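Local coordinates for pentafunctional AROM polypeptide (Schizosaccharomyces pombe, PDB 5SWV), which probably carries out successive steps of the shikimate pathway, with this fragment holding the 3-dehydroquinate dehydratase and shikimate dehydrogenase portions, at residues A[319-330]-A[345-354]; A[370-380]-A[394-403]. All coordinates share one frame; numbering follows the deposited sequence.

Contact 1: residues A[319-330]-A[345-354]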
loop_
_atom_site.group_PDB
_atom_site.type_symbol
_atom_site.label_atom_id
_atom_site.label_comp_id
_atom_site.label_asym_id
_atom_site.label_seq_id
_atom_site.Cartn_x
_atom_site.Cartn_y
_atom_site.Cartn_z
ATOM N N PHE A 319 23.069 -0.526 -16.680
ATOM C CA PHE A 319 22.828 0.909 -16.566
ATOM C C PHE A 319 22.335 1.381 -15.214
ATOM O O PHE A 319 22.083 2.581 -15.043
ATOM C CB PHE A 319 21.776 1.360 -17.586
ATOM C CG PHE A 319 22.134 1.067 -19.004
ATOM C CD1 PHE A 319 23.219 1.694 -19.599
ATOM C CD2 PHE A 319 21.371 0.185 -19.760
ATOM C CE1 PHE A 319 23.550 1.434 -20.920
ATOM C CE2 PHE A 319 21.695 -0.083 -21.080
ATOM C CZ PHE A 319 22.786 0.542 -21.663
ATOM N N MET A 320 22.143 0.468 -14.271
ATOM C CA MET A 320 21.643 0.829 -12.955
ATOM C C MET A 320 22.809 1.176 -12.053
ATOM O O MET A 320 23.858 0.536 -12.104
ATOM C CB MET A 320 20.866 -0.331 -12.335
ATOM C CG MET A 320 19.660 -0.837 -13.120
ATOM S SD MET A 320 18.352 0.388 -13.408
ATOM C CE MET A 320 18.836 0.937 -15.042
ATOM N N ASP A 321 22.605 2.196 -11.232
ATOM C CA ASP A 321 23.537 2.597 -10.166
ATOM C C ASP A 321 23.236 1.876 -8.835
ATOM O O ASP A 321 24.116 1.725 -7.996
ATOM C CB ASP A 321 23.439 4.116 -9.939
ATOM C CG ASP A 321 23.695 4.928 -11.213
ATOM O OD1 ASP A 321 24.858 4.983 -11.631
ATOM O OD2 ASP A 321 22.753 5.516 -11.797
ATOM N N GLU A 322 21.971 1.492 -8.650
ATOM C CA GLU A 322 21.455 0.848 -7.448
ATOM C C GLU A 322 20.548 -0.302 -7.853
ATOM O O GLU A 322 19.926 -0.250 -8.913
ATOM C CB GLU A 322 20.561 1.803 -6.681
ATOM C CG GLU A 322 21.258 2.843 -5.848
ATOM C CD GLU A 322 20.264 3.765 -5.152
ATOM O OE1 GLU A 322 19.076 3.378 -4.952
ATOM O OE2 GLU A 322 20.674 4.896 -4.806
ATOM N N LEU A 323 20.431 -1.302 -6.980
ATOM C CA LEU A 323 19.435 -2.355 -7.123
ATOM C C LEU A 323 18.679 -2.536 -5.825
ATOM O O LEU A 323 19.224 -2.317 -4.760
ATOM C CB LEU A 323 20.113 -3.663 -7.481
ATOM C CG LEU A 323 20.805 -3.689 -8.839
ATOM C CD1 LEU A 323 21.704 -4.917 -8.975
ATOM C CD2 LEU A 323 19.759 -3.653 -9.940
ATOM N N SER A 324 17.424 -2.951 -5.906
ATOM C CA SER A 324 16.691 -3.346 -4.707
ATOM C C SER A 324 17.188 -4.719 -4.307
ATOM O O SER A 324 17.789 -5.427 -5.115
ATOM C CB SER A 324 15.192 -3.406 -4.964
ATOM O OG SER A 324 14.846 -4.583 -5.668
ATOM N N ASP A 325 16.914 -5.104 -3.069
ATOM C CA ASP A 325 17.330 -6.420 -2.583
ATOM C C ASP A 325 16.831 -7.522 -3.516
ATOM O O ASP A 325 17.595 -8.406 -3.881
ATOM C CB ASP A 325 16.831 -6.673 -1.154
ATOM C CG ASP A 325 17.489 -5.760 -0.104
ATOM O OD1 ASP A 325 18.616 -5.246 -0.312
ATOM O OD2 ASP A 325 16.861 -5.574 0.964
ATOM N N GLU A 326 15.568 -7.437 -3.935
ATOM C CA GLU A 326 14.970 -8.505 -4.731
ATOM C C GLU A 326 15.612 -8.554 -6.102
ATOM O O GLU A 326 15.883 -9.630 -6.618
ATOM C CB GLU A 326 13.453 -8.361 -4.862
ATOM C CG GLU A 326 12.670 -8.658 -3.590
ATOM C CD GLU A 326 12.679 -7.534 -2.554
ATOM O OE1 GLU A 326 13.138 -6.396 -2.858
ATOM O OE2 GLU A 326 12.252 -7.810 -1.404
ATOM N N ALA A 327 15.880 -7.393 -6.682
ATOM C CA ALA A 327 16.503 -7.343 -7.999
ATOM C C ALA A 327 17.883 -7.966 -7.960
ATOM O O ALA A 327 18.249 -8.699 -8.871
ATOM C CB ALA A 327 16.570 -5.913 -8.545
ATOM N N ARG A 328 18.633 -7.684 -6.902
ATOM C CA ARG A 328 19.943 -8.289 -6.737
ATOM C C ARG A 328 19.812 -9.776 -6.499
ATOM O O ARG A 328 20.487 -10.564 -7.130
ATOM C CB ARG A 328 20.708 -7.677 -5.584
ATOM C CG ARG A 328 22.180 -8.088 -5.587
ATOM C CD ARG A 328 22.882 -7.694 -4.298
ATOM N NE ARG A 328 22.339 -6.426 -3.804
ATOM C CZ ARG A 328 22.584 -5.223 -4.336
ATOM N NH1 ARG A 328 23.412 -5.076 -5.383
ATOM N NH2 ARG A 328 21.992 -4.151 -3.800
ATOM N N PHE A 329 18.930 -10.158 -5.598
ATOM C CA PHE A 329 18.816 -11.539 -5.243
ATOM C C PHE A 329 18.408 -12.378 -6.447
ATOM O O PHE A 329 19.023 -13.391 -6.688
ATOM C CB PHE A 329 17.838 -11.707 -4.097
ATOM C CG PHE A 329 17.694 -13.114 -3.658
ATOM C CD1 PHE A 329 18.725 -13.741 -2.991
ATOM C CD2 PHE A 329 16.524 -13.823 -3.923
ATOM C CE1 PHE A 329 18.592 -15.066 -2.575
ATOM C CE2 PHE A 329 16.374 -15.128 -3.515
ATOM C CZ PHE A 329 17.414 -15.758 -2.847
ATOM N N PHE A 330 17.395 -11.952 -7.202
ATOM C CA PHE A 330 16.958 -12.690 -8.394
ATOM C C PHE A 330 17.757 -12.352 -9.656
ATOM O O PHE A 330 17.530 -12.964 -10.706
ATOM C CB PHE A 330 15.483 -12.425 -8.690
ATOM C CG PHE A 330 14.542 -12.869 -7.609
ATOM C CD1 PHE A 330 14.508 -14.182 -7.197
ATOM C CD2 PHE A 330 13.637 -11.971 -7.039
ATOM C CE1 PHE A 330 13.623 -14.593 -6.207
ATOM C CE2 PHE A 330 12.735 -12.375 -6.061
ATOM C CZ PHE A 330 12.724 -13.689 -5.644
ATOM N N LEU A 345 21.490 12.176 -11.829
ATOM C CA LEU A 345 20.540 11.098 -12.079
ATOM C C LEU A 345 21.069 9.790 -11.492
ATOM O O LEU A 345 22.189 9.385 -11.782
ATOM C CB LEU A 345 20.303 10.922 -13.583
ATOM C CG LEU A 345 19.265 9.860 -13.986
ATOM C CD1 LEU A 345 17.903 10.155 -13.367
ATOM C CD2 LEU A 345 19.173 9.756 -15.501
ATOM N N VAL A 346 20.250 9.128 -10.684
ATOM C CA VAL A 346 20.551 7.787 -10.164
ATOM C C VAL A 346 19.468 6.854 -10.672
ATOM O O VAL A 346 18.287 7.148 -10.541
ATOM C CB VAL A 346 20.581 7.798 -8.620
ATOM C CG1 VAL A 346 20.527 6.390 -8.031
ATOM C CG2 VAL A 346 21.813 8.553 -8.139
ATOM N N LEU A 347 19.872 5.743 -11.265
ATOM C CA LEU A 347 18.914 4.759 -11.755
ATOM C C LEU A 347 18.883 3.550 -10.822
ATOM O O LEU A 347 19.924 2.945 -10.522
ATOM C CB LEU A 347 19.259 4.339 -13.178
ATOM C CG LEU A 347 19.212 5.474 -14.209
ATOM C CD1 LEU A 347 20.023 5.103 -15.451
ATOM C CD2 LEU A 347 17.770 5.859 -14.557
ATOM N N ARG A 348 17.680 3.225 -10.355
ATOM C CA ARG A 348 17.474 2.116 -9.445
ATOM C C ARG A 348 16.679 1.038 -10.166
ATOM O O ARG A 348 15.600 1.307 -10.662
ATOM C CB ARG A 348 16.719 2.611 -8.219
ATOM C CG ARG A 348 16.540 1.578 -7.122
ATOM C CD ARG A 348 15.629 2.115 -6.034
ATOM N NE ARG A 348 15.329 1.103 -5.027
ATOM C CZ ARG A 348 16.168 0.702 -4.075
ATOM N NH1 ARG A 348 17.396 1.210 -3.983
ATOM N NH2 ARG A 348 15.779 -0.235 -3.206
ATOM N N GLY A 349 17.223 -0.168 -10.239
ATOM C CA GLY A 349 16.496 -1.314 -10.763
ATOM C C GLY A 349 15.785 -2.026 -9.631
ATOM O O GLY A 349 16.390 -2.296 -8.604
ATOM N N ASP A 350 14.497 -2.301 -9.802
ATOM C CA ASP A 350 13.767 -3.166 -8.900
ATOM C C ASP A 350 13.114 -4.255 -9.739
ATOM O O ASP A 350 13.192 -4.251 -10.972
ATOM C CB ASP A 350 12.721 -2.363 -8.101
ATOM C CG ASP A 350 12.344 -3.017 -6.739
ATOM O OD1 ASP A 350 12.446 -4.259 -6.584
ATOM O OD2 ASP A 350 11.934 -2.291 -5.813
ATOM N N ASN A 351 12.487 -5.196 -9.045
ATOM C CA ASN A 351 11.871 -6.352 -9.637
ATOM C C ASN A 351 10.573 -6.614 -8.907
ATOM O O ASN A 351 10.588 -7.041 -7.750
ATOM C CB ASN A 351 12.822 -7.533 -9.476
ATOM C CG ASN A 351 12.442 -8.704 -10.336
ATOM O OD1 ASN A 351 11.311 -9.178 -10.313
ATOM N ND2 ASN A 351 13.391 -9.171 -11.111
ATOM N N THR A 352 9.456 -6.339 -9.566
ATOM C CA THR A 352 8.135 -6.587 -8.990
ATOM C C THR A 352 7.501 -7.902 -9.419
ATOM O O THR A 352 6.367 -8.166 -9.040
ATOM C CB THR A 352 7.154 -5.480 -9.375
ATOM O OG1 THR A 352 7.106 -5.393 -10.792
ATOM C CG2 THR A 352 7.576 -4.161 -8.799
ATOM N N ASP A 353 8.202 -8.738 -10.182
ATOM C CA ASP A 353 7.615 -10.016 -10.619
ATOM C C ASP A 353 7.050 -10.822 -9.438
ATOM O O ASP A 353 5.908 -11.275 -9.479
ATOM C CB ASP A 353 8.617 -10.844 -11.442
ATOM C CG ASP A 353 8.862 -10.261 -12.865
ATOM O OD1 ASP A 353 7.992 -9.516 -13.402
ATOM O OD2 ASP A 353 9.931 -10.555 -13.451
ATOM N N TRP A 354 7.823 -10.941 -8.364
ATOM C CA TRP A 354 7.343 -11.614 -7.146
ATOM C C TRP A 354 6.078 -10.997 -6.527
ATOM O O TRP A 354 5.267 -11.709 -5.930
ATOM C CB TRP A 354 8.453 -11.695 -6.088
ATOM C CG TRP A 354 8.765 -10.421 -5.389
ATOM C CD1 TRP A 354 9.550 -9.408 -5.845
ATOM C CD2 TRP A 354 8.294 -10.015 -4.100
ATOM N NE1 TRP A 354 9.602 -8.390 -4.918
ATOM C CE2 TRP A 354 8.850 -8.743 -3.834
ATOM C CE3 TRP A 354 7.464 -10.610 -3.139
ATOM C CZ2 TRP A 354 8.618 -8.057 -2.647
ATOM C CZ3 TRP A 354 7.224 -9.932 -1.955
ATOM C CH2 TRP A 354 7.798 -8.660 -1.721
#
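Asp321 and Leu347 trade two hydrogen bonds: Asp321 N gives to Leu347 O at 2.9 Å, while Leu347 N returns a nearly straight bond (170°) to the carboxylate OD2 of Asp321, taken on its anti lone pair. Glu322 N also gives to Leu347 O, so two consecutive amides grip one carbonyl. Farther on, Gly349 N bonds Glu322 O at 3.0 Å and Gly349 O takes Ser324 N. Beside these, the extended Glu322 side chain brings OE1 to Arg348 NH1, 2.9 Å away, a salt bridge that lies in the guanidinium plane although the two flat groups stand 80° apart. One guanidinium face covers the backbone of Leu323 and Ser324. On the opposite face of the strands, Met320 lays SD against Gly349 N (3.4 Å) and sets CE on Leu347 CB. Strand 322-323 is the outermost strand of the mixed sheet in the shikimate dehydrogenase substrate-binding domain and runs parallel to strand 345-350; the side chain of Leu323 comes within about 4 Å (nearest atoms) of a triethylene glycol, probably from the crystallisation liquor. Ser324 OG, placed between the backbone N and the carbonyl carbon (chi1 77°), serves both segments: it donates to Asp350 OD1 (2.6 Å) from well above the carboxylate plane and, as N-cap of helix 325-330, accepts from Ala327 N. Asp350 OD1 is held a second time by Asn351 N. Past the strand, Glu326 CG rests 3.4 Å from Trp354 NE1. In the outer shell, Asn351 OD1 caps Asp353 N while its ND2 bonds Ala332 O, and Asp353 salt-bridges Lys313, probably the lysine-aspartate pair of shikimate dehydrogenase active sites.

Contact 2: residues A[370-380]-A[394-403]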
loop_
_atom_site.group_PDB
_atom_site.type_symbol
_atom_site.label_atom_id
_atom_site.label_comp_id
_atom_site.label_asym_id
_atom_site.label_seq_id
_atom_site.Cartn_x
_atom_site.Cartn_y
_atom_site.Cartn_z
ATOM N N LEU A 370 -1.220 -17.136 6.632
ATOM C CA LEU A 370 -0.445 -18.304 6.215
ATOM C C LEU A 370 0.716 -18.623 7.153
ATOM O O LEU A 370 1.496 -19.529 6.852
ATOM C CB LEU A 370 0.077 -18.126 4.777
ATOM C CG LEU A 370 -0.940 -18.133 3.621
ATOM C CD1 LEU A 370 -0.269 -17.797 2.297
ATOM C CD2 LEU A 370 -1.639 -19.475 3.511
ATOM N N ARG A 371 0.849 -17.908 8.276
ATOM C CA ARG A 371 1.831 -18.286 9.297
ATOM C C ARG A 371 1.639 -19.737 9.681
ATOM O O ARG A 371 0.531 -20.150 9.985
ATOM C CB ARG A 371 1.784 -17.410 10.562
ATOM C CG ARG A 371 3.095 -16.664 10.798
ATOM C CD ARG A 371 3.027 -15.640 11.927
ATOM N NE ARG A 371 3.558 -14.341 11.472
ATOM C CZ ARG A 371 3.293 -13.141 12.011
ATOM N NH1 ARG A 371 3.837 -12.046 11.467
ATOM N NH2 ARG A 371 2.501 -13.010 13.082
ATOM N N ASP A 372 2.730 -20.497 9.620
ATOM C CA ASP A 372 2.777 -21.900 10.005
ATOM C C ASP A 372 1.785 -22.774 9.243
ATOM O O ASP A 372 1.078 -23.566 9.846
ATOM C CB ASP A 372 2.600 -22.044 11.525
ATOM C CG ASP A 372 3.762 -21.453 12.314
ATOM O OD1 ASP A 372 4.915 -21.423 11.813
ATOM O OD2 ASP A 372 3.518 -21.043 13.468
ATOM N N THR A 373 1.729 -22.610 7.924
ATOM C CA THR A 373 0.892 -23.447 7.048
ATOM C C THR A 373 1.780 -24.163 6.049
ATOM O O THR A 373 2.981 -23.948 6.024
ATOM C CB THR A 373 -0.134 -22.607 6.266
ATOM O OG1 THR A 373 0.536 -21.540 5.569
ATOM C CG2 THR A 373 -1.157 -22.041 7.204
ATOM N N ASN A 374 1.182 -25.016 5.232
ATOM C CA ASN A 374 1.913 -25.722 4.206
ATOM C C ASN A 374 1.558 -25.209 2.834
ATOM O O ASN A 374 0.386 -24.965 2.550
ATOM C CB ASN A 374 1.595 -27.201 4.277
ATOM C CG ASN A 374 1.834 -27.775 5.653
ATOM O OD1 ASN A 374 2.841 -27.485 6.314
ATOM N ND2 ASN A 374 0.905 -28.579 6.102
ATOM N N GLY A 375 2.574 -25.075 1.981
ATOM C CA GLY A 375 2.395 -24.620 0.612
ATOM C C GLY A 375 2.966 -25.582 -0.407
ATOM O O GLY A 375 3.684 -26.509 -0.057
ATOM N N LEU A 376 2.639 -25.350 -1.673
ATOM C CA LEU A 376 3.180 -26.114 -2.773
ATOM C C LEU A 376 3.486 -25.189 -3.933
ATOM O O LEU A 376 2.643 -24.393 -4.336
ATOM C CB LEU A 376 2.186 -27.169 -3.241
ATOM C CG LEU A 376 2.561 -27.898 -4.539
ATOM C CD1 LEU A 376 3.732 -28.820 -4.273
ATOM C CD2 LEU A 376 1.366 -28.647 -5.098
ATOM N N VAL A 377 4.689 -25.329 -4.482
ATOM C CA VAL A 377 5.098 -24.642 -5.690
ATOM C C VAL A 377 5.381 -25.735 -6.710
ATOM O O VAL A 377 6.040 -26.737 -6.393
ATOM C CB VAL A 377 6.369 -23.809 -5.438
ATOM C CG1 VAL A 377 6.904 -23.201 -6.739
ATOM C CG2 VAL A 377 6.111 -22.731 -4.385
ATOM N N ILE A 378 4.888 -25.542 -7.927
ATOM C CA ILE A 378 5.090 -26.495 -9.016
ATOM C C ILE A 378 5.855 -25.807 -10.131
ATOM O O ILE A 378 5.427 -24.764 -10.619
ATOM C CB ILE A 378 3.753 -26.967 -9.583
ATOM C CG1 ILE A 378 2.880 -27.549 -8.467
ATOM C CG2 ILE A 378 3.990 -28.001 -10.668
ATOM C CD1 ILE A 378 1.419 -27.678 -8.822
ATOM N N GLY A 379 6.975 -26.404 -10.531
ATOM C CA GLY A 379 7.888 -25.810 -11.516
ATOM C C GLY A 379 9.244 -25.421 -10.931
ATOM O O GLY A 379 9.431 -25.367 -9.705
ATOM N N ALA A 380 10.184 -25.152 -11.835
ATOM C CA ALA A 380 11.569 -24.905 -11.482
ATOM C C ALA A 380 12.264 -23.794 -12.280
ATOM O O ALA A 380 13.504 -23.689 -12.261
ATOM C CB ALA A 380 12.342 -26.202 -11.634
ATOM N N LEU A 394 5.242 -14.699 3.162
ATOM C CA LEU A 394 3.915 -14.709 3.757
ATOM C C LEU A 394 3.825 -15.620 4.977
ATOM O O LEU A 394 2.757 -15.719 5.561
ATOM C CB LEU A 394 2.874 -15.178 2.730
ATOM C CG LEU A 394 2.635 -14.357 1.454
ATOM C CD1 LEU A 394 2.192 -15.217 0.281
ATOM C CD2 LEU A 394 1.603 -13.276 1.688
ATOM N N GLY A 395 4.902 -16.321 5.335
ATOM C CA GLY A 395 4.953 -17.108 6.571
ATOM C C GLY A 395 4.706 -18.612 6.453
ATOM O O GLY A 395 4.614 -19.293 7.473
ATOM N N VAL A 396 4.614 -19.148 5.242
ATOM C CA VAL A 396 4.449 -20.591 5.057
ATOM C C VAL A 396 5.648 -21.341 5.663
ATOM O O VAL A 396 6.789 -21.079 5.304
ATOM C CB VAL A 396 4.308 -20.947 3.559
ATOM C CG1 VAL A 396 4.365 -22.451 3.330
ATOM C CG2 VAL A 396 3.007 -20.393 3.007
ATOM N N SER A 397 5.386 -22.267 6.579
ATOM C CA SER A 397 6.469 -22.992 7.292
ATOM C C SER A 397 6.931 -24.281 6.603
ATOM O O SER A 397 8.003 -24.772 6.922
ATOM C CB SER A 397 6.074 -23.293 8.734
ATOM O OG SER A 397 4.887 -24.051 8.743
ATOM N N ARG A 398 6.129 -24.841 5.698
ATOM C CA ARG A 398 6.589 -25.944 4.849
ATOM C C ARG A 398 6.224 -25.650 3.407
ATOM O O ARG A 398 5.065 -25.675 3.039
ATOM C CB ARG A 398 5.989 -27.279 5.289
ATOM C CG ARG A 398 6.047 -27.516 6.791
ATOM C CD ARG A 398 5.849 -28.965 7.182
ATOM N NE ARG A 398 7.064 -29.710 6.871
ATOM C CZ ARG A 398 7.534 -30.772 7.531
ATOM N NH1 ARG A 398 8.668 -31.340 7.120
ATOM N NH2 ARG A 398 6.908 -31.278 8.601
ATOM N N ILE A 399 7.237 -25.369 2.601
ATOM C CA ILE A 399 7.068 -25.036 1.203
ATOM C C ILE A 399 7.428 -26.282 0.387
ATOM O O ILE A 399 8.615 -26.566 0.173
ATOM C CB ILE A 399 7.967 -23.834 0.817
ATOM C CG1 ILE A 399 7.699 -22.634 1.736
ATOM C CG2 ILE A 399 7.725 -23.413 -0.619
ATOM C CD1 ILE A 399 8.757 -21.553 1.695
ATOM N N TYR A 400 6.407 -27.032 -0.040
ATOM C CA TYR A 400 6.613 -28.227 -0.866
ATOM C C TYR A 400 6.924 -27.836 -2.306
ATOM O O TYR A 400 6.342 -26.882 -2.840
ATOM C CB TYR A 400 5.417 -29.196 -0.767
ATOM C CG TYR A 400 5.371 -29.866 0.586
ATOM C CD1 TYR A 400 4.711 -29.269 1.663
ATOM C CD2 TYR A 400 6.052 -31.057 0.819
ATOM C CE1 TYR A 400 4.700 -29.858 2.927
ATOM C CE2 TYR A 400 6.046 -31.654 2.076
ATOM C CZ TYR A 400 5.366 -31.049 3.134
ATOM O OH TYR A 400 5.356 -31.628 4.391
ATOM N N LEU A 401 7.856 -28.566 -2.918
ATOM C CA LEU A 401 8.345 -28.255 -4.257
ATOM C C LEU A 401 8.294 -29.481 -5.161
ATOM O O LEU A 401 8.907 -30.500 -4.858
ATOM C CB LEU A 401 9.765 -27.734 -4.166
ATOM C CG LEU A 401 10.462 -27.341 -5.471
ATOM C CD1 LEU A 401 9.683 -26.290 -6.255
ATOM C CD2 LEU A 401 11.860 -26.823 -5.181
ATOM N N LEU A 402 7.588 -29.368 -6.282
ATOM C CA LEU A 402 7.255 -30.512 -7.111
ATOM C C LEU A 402 7.641 -30.288 -8.561
ATOM O O LEU A 402 7.268 -29.268 -9.157
ATOM C CB LEU A 402 5.765 -30.780 -7.025
ATOM C CG LEU A 402 5.210 -31.906 -7.913
ATOM C CD1 LEU A 402 5.828 -33.270 -7.596
ATOM C CD2 LEU A 402 3.697 -31.967 -7.770
ATOM N N ASN A 403 8.351 -31.269 -9.126
ATOM C CA ASN A 403 8.847 -31.222 -10.497
ATOM C C ASN A 403 8.949 -32.582 -11.168
ATOM O O ASN A 403 8.798 -33.626 -10.535
ATOM C CB ASN A 403 10.217 -30.552 -10.514
ATOM C CG ASN A 403 10.120 -29.055 -10.334
ATOM O OD1 ASN A 403 9.607 -28.364 -11.201
ATOM N ND2 ASN A 403 10.573 -28.555 -9.195
HETATM O O HOH W 1 0.052 -14.538 5.595
#
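Leu394 meets Leu370 alongside, the two side chains pointing the same way with their CD1 atoms 4.1 Å apart, and a water ties Leu394 O to Leu370 N. Gly395, whose positive phi (99°) closes the preceding helix in a Schellman motif, packs on Arg371 CA and accepts from Asp372 N through its carbonyl O. Val396 then splits its branches: CG1, anti to the backbone N (chi1 171°), sits 3.5 Å from Gly375 N, where glycine offers no side chain to obstruct it, while CG2 reaches Leu370 CB and Thr373 OG1. Ser397 N and Arg398 N both give to Thr373 O, the first at 3.0 Å. Arg398 runs beside Asn374, its CG 3.2 Å from the amide OD1, and its O receives Gly375 N. From here the pairing is regular and parallel, the strand segments inclined by 25°: this is the first beta-alpha-beta crossover of a Rossmann-type sheet, with strand 374-378 running into the glycine-rich turn that in such dehydrogenases meets the dinucleotide. Ile399 CG2 lies by Val377 CG2, on the face covered by helix 382-393. Tyr400 N donates to Gly375 O at 2.8 Å, from above the carbonyl plane; that same oxygen lies at the edge of the tyrosine ring, whose OH bonds Glu434. On the face away from that helix, Tyr400 CB touches Leu376 CD1. Leu401 CD1 swings the other way, to Val377 CG1 and Gly379 O. Leu402 CB meets Leu376 CD1 from its other neighbour position, Leu402 N bonds Val377 O, and Gly379 N gives to Leu402 O at 3.2 Å. Asn403 lies beside Gly379 and Ala380, and its backbone O bonds Ser427 OG.

How the contacts relate
Contact 1 belongs to the substrate-binding domain and contact 2 to the Rossmann-type domain expected to hold the nicotinamide cofactor; their centres are 26 Å apart and their nearest atoms about 7 Å. They follow in series along the chain: helix 353-364, which begins at the end of contact 1, leads on to strand 374-378 of contact 2. A second connection runs through space. Trp354 packs edge-to-face on Tyr389, in the very helix, 382-393, that joins the two strands of contact 2. The active site of shikimate dehydrogenases lies in the cleft between the two domains; here Asp353 and Lys313 would face the substrate and the turn at Gly379 the cofactor.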